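Local coordinates for sulfur carrier protein ThiS adenylyltransferase (Escherichia coli, PDB 1ZUD), which catalyses the ATP-dependent adenylation of the C-terminal glycine carboxylate of the sulfur carrier protein ThiS, a step in thiamine diphosphate biosynthesis, at residues A43-A48 / Q71-T76; R220-D223 / Q228-S231; D114-A119 / N136-A141. One frame throughout, in Å; residues are numbered along the deposited sequence. Where two conformers were deposited one is given.

Contact 1: A43-A48 / Q71-T76; sequences AALYLA and QILFTT
Leu45 meets Ile72 and Leu73 through aliphatic carbon alone. Its CD2 lies 3.6 Å from CD1 of Leu73, and its CG comes equally close to that methyl. The two leucines run past each other in opposite directions, so branch meets branch alongside. On the other fork, Leu45 CD1 sits 3.7 Å from Ile72 CG1, with Ile72 CD1 slightly farther off. Leu73 presents CD1 because its CG stands anti to the backbone N (chi1 -175°), which carries the branch toward the helix. Ile72 has two conformers, and its contact is that of one of them, so the Leu45-Leu73 pair is the main one.

Around these side chains, a type I beta turn from Gln71 to Phe74, closed by Phe74 N to Gln71 O at 3.2 Å, sets Ile72 and Leu73 side by side. Gln71 OE1 accepts a hydrogen bond from NZ of Lys83, an ATP-binding residue. Phe74 packs on helix 83-94. Ile72 also touches Tyr46 of the second subunit. Leu45 projects from helix 40-50, which begins at a glycine-rich turn consistent with a Rossmann-type nucleotide site, with ATP-binding Gly38 nearby.

No hydrogen bond crosses between 43-48 and 71-76. The three touching residues are buried, so the attraction is dispersive and hydrophobic. It joins helix 40-50 to the loop that carries the ATP-binding Arg70.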
loop_
_atom_site.group_PDB
_atom_site.type_symbol
_atom_site.label_atom_id
_atom_site.label_comp_id
_atom_site.label_asym_id
_atom_site.label_seq_id
_atom_site.Cartn_x
_atom_site.Cartn_y
_atom_site.Cartn_z
ATOM N N ALA C 43 4.523 9.046 -4.023
ATOM C CA ALA C 43 4.030 8.996 -5.405
ATOM C C ALA C 43 5.059 9.603 -6.369
ATOM O O ALA C 43 5.355 9.049 -7.440
ATOM C CB ALA C 43 2.677 9.738 -5.541
ATOM N N ALA C 44 5.637 10.725 -5.997
ATOM C CA ALA C 44 6.609 11.343 -6.900
ATOM C C ALA C 44 7.877 10.445 -7.074
ATOM O O ALA C 44 8.389 10.313 -8.192
ATOM C CB ALA C 44 7.018 12.743 -6.365
ATOM N N LEU C 45 8.355 9.845 -5.982
ATOM C CA LEU C 45 9.551 8.992 -6.028
ATOM C C LEU C 45 9.299 7.845 -7.002
ATOM O O LEU C 45 10.128 7.552 -7.839
ATOM C CB LEU C 45 9.874 8.401 -4.632
ATOM C CG LEU C 45 10.796 9.308 -3.797
ATOM C CD1 LEU C 45 10.629 9.003 -2.299
ATOM C CD2 LEU C 45 12.258 9.173 -4.304
ATOM N N TYR C 46 8.162 7.170 -6.862
ATOM C CA TYR C 46 7.870 6.021 -7.745
ATOM C C TYR C 46 7.616 6.410 -9.179
ATOM O O TYR C 46 7.966 5.663 -10.120
ATOM C CB TYR C 46 6.677 5.197 -7.210
ATOM C CG TYR C 46 7.093 4.331 -6.048
ATOM C CD1 TYR C 46 6.765 4.703 -4.731
ATOM C CD2 TYR C 46 7.918 3.223 -6.252
ATOM C CE1 TYR C 46 7.270 4.008 -3.641
ATOM C CE2 TYR C 46 8.415 2.475 -5.155
ATOM C CZ TYR C 46 8.081 2.891 -3.849
ATOM O OH TYR C 46 8.520 2.172 -2.769
ATOM N N LEU C 47 6.950 7.539 -9.367
ATOM C CA LEU C 47 6.658 8.020 -10.737
ATOM C C LEU C 47 7.997 8.424 -11.388
ATOM O O LEU C 47 8.239 8.153 -12.577
ATOM C CB LEU C 47 5.660 9.173 -10.658
ATOM C CG LEU C 47 4.183 8.861 -11.054
ATOM C CD1 LEU C 47 3.890 7.378 -11.333
ATOM C CD2 LEU C 47 3.286 9.438 -9.996
ATOM N N ALA C 48 8.871 9.075 -10.622
ATOM C CA ALA C 48 10.198 9.410 -11.183
ATOM C C ALA C 48 10.968 8.120 -11.534
ATOM O O ALA C 48 11.601 8.013 -12.607
ATOM C CB ALA C 48 11.016 10.213 -10.182
ATOM N N GLN C 71 7.231 11.985 5.280
ATOM C CA GLN C 71 7.553 12.554 3.961
ATOM C C GLN C 71 8.988 12.163 3.646
ATOM O O GLN C 71 9.919 12.970 3.836
ATOM C CB GLN C 71 7.352 14.058 4.038
ATOM C CG GLN C 71 5.834 14.354 4.370
ATOM C CD GLN C 71 5.501 15.799 4.601
ATOM O OE1 GLN C 71 6.222 16.699 4.171
ATOM N NE2 GLN C 71 4.354 16.038 5.231
ATOM N N ILE C 72 9.108 10.926 3.154
ATOM C CA ILE C 72 10.347 10.190 2.861
ATOM C C ILE C 72 11.318 10.694 1.828
ATOM O O ILE C 72 12.409 10.132 1.672
ATOM C CB ILE C 72 10.035 8.716 2.498
ATOM C CG1 ILE C 72 9.304 8.662 1.149
ATOM C CG2 ILE C 72 9.218 8.062 3.611
ATOM C CD1 ILE C 72 8.867 7.276 0.749
ATOM N N LEU C 73 10.937 11.733 1.111
ATOM C CA LEU C 73 11.799 12.312 0.107
ATOM C C LEU C 73 12.748 13.335 0.746
ATOM O O LEU C 73 13.789 13.620 0.183
ATOM C CB LEU C 73 10.933 13.013 -0.939
ATOM C CG LEU C 73 11.514 13.636 -2.197
ATOM C CD1 LEU C 73 12.288 12.479 -2.905
ATOM C CD2 LEU C 73 10.355 14.220 -3.149
ATOM N N PHE C 74 12.388 13.859 1.920
ATOM C CA PHE C 74 13.143 14.918 2.596
ATOM C C PHE C 74 14.127 14.459 3.691
ATOM O O PHE C 74 14.057 13.345 4.139
ATOM C CB PHE C 74 12.141 15.907 3.200
ATOM C CG PHE C 74 11.058 16.314 2.236
ATOM C CD1 PHE C 74 9.738 16.311 2.613
ATOM C CD2 PHE C 74 11.394 16.733 0.938
ATOM C CE1 PHE C 74 8.741 16.723 1.702
ATOM C CE2 PHE C 74 10.424 17.145 0.035
ATOM C CZ PHE C 74 9.091 17.137 0.428
ATOM N N THR C 75 15.057 15.314 4.098
ATOM C CA THR C 75 15.970 14.916 5.159
ATOM C C THR C 75 16.135 16.066 6.142
ATOM O O THR C 75 15.601 17.174 5.959
ATOM C CB THR C 75 17.369 14.530 4.623
ATOM O OG1 THR C 75 18.025 15.694 4.140
ATOM C CG2 THR C 75 17.271 13.513 3.504
ATOM N N THR C 76 16.869 15.805 7.211
ATOM C CA THR C 76 17.075 16.826 8.212
ATOM C C THR C 76 17.779 18.032 7.592
ATOM O O THR C 76 17.553 19.158 8.015
ATOM C CB THR C 76 17.896 16.239 9.429
ATOM O OG1 THR C 76 17.072 15.320 10.147
ATOM C CG2 THR C 76 18.281 17.305 10.414
#

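Contact 2: R220-D223 / Q228-S231; sequences RLFD and QWRS
Leu221 N donates to Arg230 O at 2.9 Å, an almost straight bond with an N-H...O angle of 173°. Arg230 O also receives a longer CA-H...O contact from Arg220. The return bond runs from Arg230 N to Leu221 O. A second reciprocal pair, Asp223 with Gln228, continues the antiparallel ladder toward the turn of the hairpin formed by strands 218-223 and 228-233.

Phe222 and Trp229 form a non-hydrogen-bonded pair and share one face of the sheet. Their rings make an offset stack, with the planes at 22° and the Phe222 and Trp229 five-membered ring centroids 4.5 Å apart. Phe222 CD1 lies over the indole, 3.3 Å from Trp229 CE2. Phe222 CB stands above the six-membered ring, 3.5 Å from its centroid, in a CH-pi contact. Trp229 also stacks on Trp229 of the second subunit.

On the other face, Leu221 CB meets Arg230 CG at 4.0 Å.

The two faces thus have different partners. The face of Arg220, Phe222 and Trp229 packs on helix 191-210 and the second subunit, and Arg220 is paired there with Glu204. The face of Leu221 and Arg230 meets ThiS, through its Phe60 and the carboxylate of its Asp7 respectively.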
loop_
_atom_site.group_PDB
_atom_site.type_symbol
_atom_site.label_atom_id
_atom_site.label_comp_id
_atom_site.label_asym_id
_atom_site.label_seq_id
_atom_site.Cartn_x
_atom_site.Cartn_y
_atom_site.Cartn_z
ATOM N N ARG C 220 -11.786 2.861 -2.803
ATOM C CA ARG C 220 -11.060 1.829 -2.071
ATOM C C ARG C 220 -10.747 2.362 -0.667
ATOM O O ARG C 220 -10.182 3.429 -0.511
ATOM C CB ARG C 220 -9.821 1.461 -2.879
ATOM C CG ARG C 220 -10.228 0.724 -4.158
ATOM C CD ARG C 220 -9.214 0.863 -5.290
ATOM N NE ARG C 220 -7.898 0.321 -4.906
ATOM C CZ ARG C 220 -6.797 0.424 -5.652
ATOM N NH1 ARG C 220 -6.831 1.038 -6.845
ATOM N NH2 ARG C 220 -5.643 -0.052 -5.188
ATOM N N LEU C 221 -11.159 1.636 0.353
ATOM C CA LEU C 221 -10.984 2.084 1.736
ATOM C C LEU C 221 -10.051 1.109 2.459
ATOM O O LEU C 221 -10.177 -0.111 2.354
ATOM C CB LEU C 221 -12.340 2.148 2.475
ATOM C CG LEU C 221 -13.461 2.946 1.736
ATOM C CD1 LEU C 221 -14.803 2.799 2.514
ATOM C CD2 LEU C 221 -13.127 4.423 1.630
ATOM N N PHE C 222 -9.109 1.671 3.186
ATOM C CA PHE C 222 -8.133 0.837 3.891
ATOM C C PHE C 222 -8.224 1.080 5.402
ATOM O O PHE C 222 -8.235 2.220 5.841
ATOM C CB PHE C 222 -6.711 1.193 3.365
ATOM C CG PHE C 222 -5.580 0.426 4.059
ATOM C CD1 PHE C 222 -5.647 -0.950 4.206
ATOM C CD2 PHE C 222 -4.461 1.099 4.523
ATOM C CE1 PHE C 222 -4.618 -1.691 4.813
ATOM C CE2 PHE C 222 -3.387 0.379 5.143
ATOM C CZ PHE C 222 -3.469 -1.004 5.285
ATOM N N ASP C 223 -8.307 0.014 6.197
ATOM C CA ASP C 223 -8.235 0.164 7.668
ATOM C C ASP C 223 -6.847 -0.517 8.005
ATOM O O ASP C 223 -6.738 -1.729 8.001
ATOM C CB ASP C 223 -9.374 -0.607 8.361
ATOM C CG ASP C 223 -9.282 -0.550 9.901
ATOM O OD1 ASP C 223 -8.170 -0.320 10.471
ATOM O OD2 ASP C 223 -10.330 -0.770 10.541
ATOM N N GLN C 228 -7.579 -4.532 6.625
ATOM C CA GLN C 228 -8.605 -4.893 5.630
ATOM C C GLN C 228 -8.874 -3.787 4.601
ATOM O O GLN C 228 -8.752 -2.634 4.924
ATOM C CB GLN C 228 -9.909 -5.174 6.356
ATOM C CG GLN C 228 -9.830 -6.381 7.294
ATOM C CD GLN C 228 -11.197 -6.767 7.867
ATOM O OE1 GLN C 228 -11.840 -5.987 8.578
ATOM N NE2 GLN C 228 -11.651 -7.981 7.546
ATOM N N TRP C 229 -9.234 -4.169 3.376
ATOM C CA TRP C 229 -9.571 -3.246 2.306
ATOM C C TRP C 229 -11.027 -3.538 1.881
ATOM O O TRP C 229 -11.479 -4.672 2.003
ATOM C CB TRP C 229 -8.732 -3.516 1.051
ATOM C CG TRP C 229 -7.355 -3.005 1.167
ATOM C CD1 TRP C 229 -6.276 -3.672 1.655
ATOM C CD2 TRP C 229 -6.893 -1.732 0.734
ATOM N NE1 TRP C 229 -5.152 -2.900 1.528
ATOM C CE2 TRP C 229 -5.509 -1.696 0.970
ATOM C CE3 TRP C 229 -7.522 -0.611 0.167
ATOM C CZ2 TRP C 229 -4.710 -0.568 0.659
ATOM C CZ3 TRP C 229 -6.734 0.505 -0.146
ATOM C CH2 TRP C 229 -5.323 0.499 0.112
ATOM N N ARG C 230 -11.748 -2.530 1.432
ATOM C CA ARG C 230 -13.076 -2.813 0.836
ATOM C C ARG C 230 -13.157 -1.898 -0.370
ATOM O O ARG C 230 -12.515 -0.850 -0.378
ATOM C CB ARG C 230 -14.206 -2.584 1.818
ATOM C CG ARG C 230 -14.437 -1.233 2.244
ATOM C CD ARG C 230 -14.828 -1.291 3.727
ATOM N NE ARG C 230 -15.834 -2.310 3.926
ATOM C CZ ARG C 230 -16.281 -2.729 5.106
ATOM N NH1 ARG C 230 -15.809 -2.224 6.241
ATOM N NH2 ARG C 230 -17.228 -3.646 5.125
ATOM N N SER C 231 -13.892 -2.324 -1.404
ATOM C CA SER C 231 -14.048 -1.575 -2.640
ATOM C C SER C 231 -15.515 -1.291 -2.801
ATOM O O SER C 231 -16.328 -2.222 -2.749
ATOM C CB SER C 231 -13.573 -2.402 -3.853
ATOM O OG SER C 231 -12.143 -2.463 -3.882
#

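Contact 3: D114-A119 / N136-A141; sequences DAVARA and NAACVA. With NA (sodium ion), chain J.
Val116 has two roles: its side chain packs on helix 129-141, while its carbonyl oxygen binds a sodium ion at the end of its own helix. The sodium lies 2.4 Å from Val116 O, 2.6 Å from Ala117 O and 2.4 Å from Ala119 O. Two waters, each at about that range, and Thr144 OG1 complete six ligands. Ala119 is the first residue to leave helical geometry, consistent with its carbonyl pointing to the metal.

Across the contact, the two methyls of Val116 divide their work. CG1 stands anti to the backbone N (chi1 171°) and reaches the backbone of the other helix, 3.9 Å from Cys139 CA and about as far from Ala138 O. It also touches Cys139 SG at 3.9 Å. CG2 faces the Ala138 methyl, with Val116 CG2 and Ala138 CB 4.1 Å apart. No hydrogen bond joins the two segments.

The two helices flank the parallel part of the sheet. Helix 109-118 leads into strand 121-124, and helix 129-141 crosses from that strand to its parallel neighbour 146-152, a beta-alpha-beta crossover. Inward, Val116 also touches Leu32 of strand 30-34, and Cys139 touches Leu146 of strand 146-152.

The helices therefore meet through a small apolar contact beside a polar helix end. There the sodium draws three carbonyl oxygens together, where their partial negative charges would otherwise probably repel. Through Thr144 it also ties this end to the loop after helix 129-141.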
loop_
_atom_site.group_PDB
_atom_site.type_symbol
_atom_site.label_atom_id
_atom_site.label_comp_id
_atom_site.label_asym_id
_atom_site.label_seq_id
_atom_site.Cartn_x
_atom_site.Cartn_y
_atom_site.Cartn_z
ATOM N N ASP C 114 -4.337 25.857 -15.741
ATOM C CA ASP C 114 -3.329 25.683 -16.740
ATOM C C ASP C 114 -2.490 24.443 -16.470
ATOM O O ASP C 114 -2.102 23.741 -17.418
ATOM C CB ASP C 114 -2.433 26.935 -16.824
ATOM C CG ASP C 114 -1.433 26.859 -17.976
ATOM O OD1 ASP C 114 -0.285 26.404 -17.744
ATOM O OD2 ASP C 114 -1.794 27.231 -19.121
ATOM N N ALA C 115 -2.204 24.164 -15.192
ATOM C CA ALA C 115 -1.413 22.962 -14.876
ATOM C C ALA C 115 -2.266 21.688 -15.139
ATOM O O ALA C 115 -1.781 20.660 -15.644
ATOM C CB ALA C 115 -0.963 23.003 -13.373
ATOM N N VAL C 116 -3.539 21.750 -14.809
ATOM C CA VAL C 116 -4.377 20.592 -15.070
ATOM C C VAL C 116 -4.472 20.358 -16.567
ATOM O O VAL C 116 -4.394 19.230 -17.036
ATOM C CB VAL C 116 -5.780 20.807 -14.444
ATOM C CG1 VAL C 116 -6.792 19.706 -14.890
ATOM C CG2 VAL C 116 -5.617 20.746 -12.949
ATOM N N ALA C 117 -4.616 21.419 -17.348
ATOM C CA ALA C 117 -4.764 21.226 -18.805
ATOM C C ALA C 117 -3.535 20.551 -19.420
ATOM O O ALA C 117 -3.655 19.642 -20.216
ATOM C CB ALA C 117 -5.028 22.562 -19.490
ATOM N N ARG C 118 -2.353 20.978 -19.002
ATOM C CA ARG C 118 -1.097 20.402 -19.503
ATOM C C ARG C 118 -0.832 18.967 -19.054
ATOM O O ARG C 118 -0.200 18.220 -19.775
ATOM C CB ARG C 118 0.069 21.263 -19.037
ATOM C CG ARG C 118 0.094 22.640 -19.717
ATOM C CD ARG C 118 1.181 23.584 -19.136
ATOM N NE ARG C 118 1.201 24.890 -19.807
ATOM C CZ ARG C 118 1.752 25.117 -20.998
ATOM N NH1 ARG C 118 2.352 24.131 -21.668
ATOM N NH2 ARG C 118 1.672 26.332 -21.531
ATOM N N ALA C 119 -1.338 18.566 -17.890
ATOM C CA ALA C 119 -1.089 17.193 -17.393
ATOM C C ALA C 119 -1.960 16.132 -18.083
ATOM O O ALA C 119 -3.106 16.411 -18.484
ATOM C CB ALA C 119 -1.354 17.120 -15.862
ATOM N N ASN C 136 -10.939 18.803 -8.420
ATOM C CA ASN C 136 -11.911 17.955 -9.049
ATOM C C ASN C 136 -12.690 18.760 -10.110
ATOM O O ASN C 136 -12.926 18.268 -11.226
ATOM C CB ASN C 136 -12.887 17.414 -8.013
ATOM C CG ASN C 136 -14.075 16.667 -8.654
ATOM O OD1 ASN C 136 -13.918 15.572 -9.161
ATOM N ND2 ASN C 136 -15.265 17.288 -8.636
ATOM N N ALA C 137 -13.085 19.975 -9.763
ATOM C CA ALA C 137 -13.857 20.829 -10.703
ATOM C C ALA C 137 -13.010 21.121 -11.945
ATOM O O ALA C 137 -13.503 21.094 -13.067
ATOM C CB ALA C 137 -14.258 22.150 -10.018
ATOM N N ALA C 138 -11.720 21.394 -11.752
ATOM C CA ALA C 138 -10.841 21.665 -12.888
ATOM C C ALA C 138 -10.632 20.420 -13.742
ATOM O O ALA C 138 -10.641 20.513 -14.968
ATOM C CB ALA C 138 -9.441 22.191 -12.410
ATOM N N CYS C 139 -10.423 19.258 -13.104
ATOM C CA CYS C 139 -10.213 18.043 -13.870
ATOM C C CYS C 139 -11.446 17.697 -14.718
ATOM O O CYS C 139 -11.307 17.300 -15.879
ATOM C CB CYS C 139 -9.887 16.860 -12.911
ATOM S SG CYS C 139 -8.146 17.096 -12.254
ATOM N N VAL C 140 -12.636 17.808 -14.130
ATOM C CA VAL C 140 -13.823 17.463 -14.934
ATOM C C VAL C 140 -13.992 18.450 -16.121
ATOM O O VAL C 140 -14.220 18.028 -17.260
ATOM C CB VAL C 140 -15.092 17.474 -14.068
ATOM C CG1 VAL C 140 -16.360 17.305 -14.949
ATOM C CG2 VAL C 140 -15.010 16.332 -13.012
ATOM N N ALA C 141 -13.801 19.749 -15.858
ATOM C CA ALA C 141 -13.970 20.767 -16.911
ATOM C C ALA C 141 -12.937 20.613 -18.009
ATOM O O ALA C 141 -13.188 20.961 -19.169
ATOM C CB ALA C 141 -13.894 22.229 -16.306
HETATM NA NA NA J . -4.996 17.841 -18.947
HETATM O O HOH W 1 -5.056 16.300 -20.802
HETATM O O HOH W 2 -6.725 19.007 -20.371
#

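How the contacts relate
The three contacts lie apart, all within the ThiF-family part of the chain, which is of Rossmann-like type. The centres of contacts 1 and 2 and those of contacts 1 and 3 are 24 Å apart; contacts 2 and 3 are separated by 28 Å. Contact 1 is near the ATP site: the Ile72 side chain is about 8 Å from Gly38. Contact 3 lies on the opposite side of the chain's centre, yet the Val116 side chain is about 6 Å from that of ATP-binding Leu107. Contact 2 is away from these sites but meets ThiS. Helix 191-210 touches both contacts 1 and 2. These two also reach the second subunit, whereas contact 3 touches no other protein chain.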